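Local coordinates for protein putative adhesin (Bacteroides thetaiotaomicron, PDB 4QDG) that probably serves as a cell-surface lipoprotein of the FimB/Mfa2 family that takes part in adhesion as an anchor or subunit of pili, at residues I248-L252 and I253-L257. Residues are numbered along the deposited sequence; the frame is centred on the assembly and turned at random.
Sequences INIPL and INYLL
The Y255 ring lies against I250 and P251 where an edge strand turns into a helix. I250 brings its CD1 methyl over one face of the ring, 4.0 Å from the centroid, a CH-pi contact shifted toward CG, where the methyl comes within 3.6 Å. Its CG1 branch sits between backbone N and carbonyl carbon (chi1 59°), which, with chi2 at 145°, leads CD1 to the CB end of the ring, while CG2 reaches CZ at 3.7 Å. A beta-branched residue thus suits the strand and also spreads two methyls along the broad, flat tyrosine. P251 adds its ring carbon CD, 3.7 Å from Y255 CE1, and its CB and CG pass across the amide of N254, a polar residue suited to the exposed side.

Two backbone hydrogen bonds begin the helix. Y255 N donates to P251 O at 3.3 Å, nearly in line with the C=O bond, and L256 N to L252 O at 3.1 Å. P251 ends the strand at the N-cap position, where its missing N-H costs the helix nothing, since the i to i+4 bonds use N-H groups further along. L252 and L256, leucines suited to the buried face, touch loosely, L252 CD1 lying 4.2 Å from L256 CG; L252 packs on M281 and L256 on W279 of strand 278-285.

I253 packs on L273 of the second magnesium site. The short segments' axes are turned 75° to each other at this strand-to-helix junction with proline at the N-cap position, which starts the helical connection (252-263, then 269-275) from the antiparallel four-stranded sheet to strand 278-285.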
loop_
_atom_site.group_PDB
_atom_site.type_symbol
_atom_site.label_atom_id
_atom_site.label_comp_id
_atom_site.label_asym_id
_atom_site.label_seq_id
_atom_site.Cartn_x
_atom_site.Cartn_y
_atom_site.Cartn_z
ATOM N N ILE A 248 19.997 -3.502 -13.087
ATOM C CA ILE A 248 19.541 -2.732 -11.924
ATOM C C ILE A 248 19.264 -3.728 -10.777
ATOM O O ILE A 248 18.598 -4.755 -10.973
ATOM C CB ILE A 248 18.307 -1.805 -12.225
ATOM C CG1 ILE A 248 18.609 -0.796 -13.340
ATOM C CG2 ILE A 248 17.848 -1.050 -10.973
ATOM C CD1 ILE A 248 17.403 -0.407 -14.188
ATOM N N ASN A 249 19.822 -3.437 -9.600
ATOM C CA ASN A 249 19.663 -4.210 -8.381
ATOM C C ASN A 249 19.927 -3.267 -7.241
ATOM O O ASN A 249 21.074 -3.092 -6.810
ATOM C CB ASN A 249 20.560 -5.451 -8.325
ATOM C CG ASN A 249 20.312 -6.301 -7.098
ATOM O OD1 ASN A 249 19.183 -6.648 -6.768
ATOM N ND2 ASN A 249 21.367 -6.693 -6.427
ATOM N N ILE A 250 18.859 -2.628 -6.770
ATOM C CA ILE A 250 18.996 -1.564 -5.791
ATOM C C ILE A 250 18.170 -1.778 -4.539
ATOM O O ILE A 250 17.113 -2.414 -4.601
ATOM C CB ILE A 250 18.552 -0.217 -6.472
ATOM C CG1 ILE A 250 17.077 -0.283 -6.983
ATOM C CG2 ILE A 250 19.520 0.209 -7.589
ATOM C CD1 ILE A 250 16.311 0.941 -6.884
ATOM N N PRO A 251 18.581 -1.155 -3.409
ATOM C CA PRO A 251 17.701 -1.156 -2.234
ATOM C C PRO A 251 16.611 -0.102 -2.495
ATOM O O PRO A 251 16.845 1.110 -2.406
ATOM C CB PRO A 251 18.649 -0.828 -1.066
ATOM C CG PRO A 251 19.880 -0.233 -1.693
ATOM C CD PRO A 251 19.802 -0.340 -3.175
ATOM N N LEU A 252 15.439 -0.594 -2.908
ATOM C CA LEU A 252 14.262 0.166 -3.299
ATOM C C LEU A 252 13.874 1.300 -2.313
ATOM O O LEU A 252 13.597 2.405 -2.771
ATOM C CB LEU A 252 13.063 -0.799 -3.489
ATOM C CG LEU A 252 11.671 -0.192 -3.782
ATOM C CD1 LEU A 252 11.648 0.617 -5.100
ATOM C CD2 LEU A 252 10.649 -1.274 -3.869
ATOM N N ILE A 253 13.854 1.029 -0.999
ATOM C CA ILE A 253 13.415 1.986 0.016
ATOM C C ILE A 253 14.397 3.178 0.121
ATOM O O ILE A 253 13.955 4.341 0.122
ATOM C CB ILE A 253 13.136 1.290 1.364
ATOM C CG1 ILE A 253 11.904 0.384 1.189
ATOM C CG2 ILE A 253 12.923 2.315 2.474
ATOM C CD1 ILE A 253 11.159 0.070 2.316
ATOM N N ASN A 254 15.694 2.893 0.100
ATOM C CA ASN A 254 16.759 3.896 0.109
ATOM C C ASN A 254 16.662 4.853 -1.071
ATOM O O ASN A 254 16.864 6.051 -0.896
ATOM C CB ASN A 254 18.132 3.218 0.075
ATOM C CG ASN A 254 18.483 2.464 1.331
ATOM O OD1 ASN A 254 17.644 2.170 2.191
ATOM N ND2 ASN A 254 19.730 2.072 1.426
ATOM N N TYR A 255 16.336 4.322 -2.258
ATOM C CA TYR A 255 16.211 5.095 -3.492
ATOM C C TYR A 255 14.984 5.982 -3.404
ATOM O O TYR A 255 15.118 7.153 -3.678
ATOM C CB TYR A 255 16.192 4.164 -4.728
ATOM C CG TYR A 255 17.581 3.888 -5.258
ATOM C CD1 TYR A 255 18.501 3.151 -4.510
ATOM C CD2 TYR A 255 18.020 4.461 -6.448
ATOM C CE1 TYR A 255 19.810 2.957 -4.954
ATOM C CE2 TYR A 255 19.338 4.309 -6.882
ATOM C CZ TYR A 255 20.223 3.532 -6.144
ATOM O OH TYR A 255 21.506 3.330 -6.600
ATOM N N LEU A 256 13.862 5.490 -2.856
ATOM C CA LEU A 256 12.648 6.326 -2.734
ATOM C C LEU A 256 12.841 7.442 -1.720
ATOM O O LEU A 256 12.305 8.528 -1.897
ATOM C CB LEU A 256 11.383 5.514 -2.366
ATOM C CG LEU A 256 10.993 4.358 -3.277
ATOM C CD1 LEU A 256 9.835 3.598 -2.678
ATOM C CD2 LEU A 256 10.666 4.832 -4.677
ATOM N N LEU A 257 13.601 7.156 -0.655
ATOM C CA LEU A 257 13.876 8.118 0.397
ATOM C C LEU A 257 14.835 9.206 -0.126
ATOM O O LEU A 257 14.904 10.248 0.507
ATOM C CB LEU A 257 14.420 7.419 1.673
ATOM C CG LEU A 257 13.429 6.525 2.466
ATOM C CD1 LEU A 257 14.138 5.803 3.620
ATOM C CD2 LEU A 257 12.213 7.311 2.980
#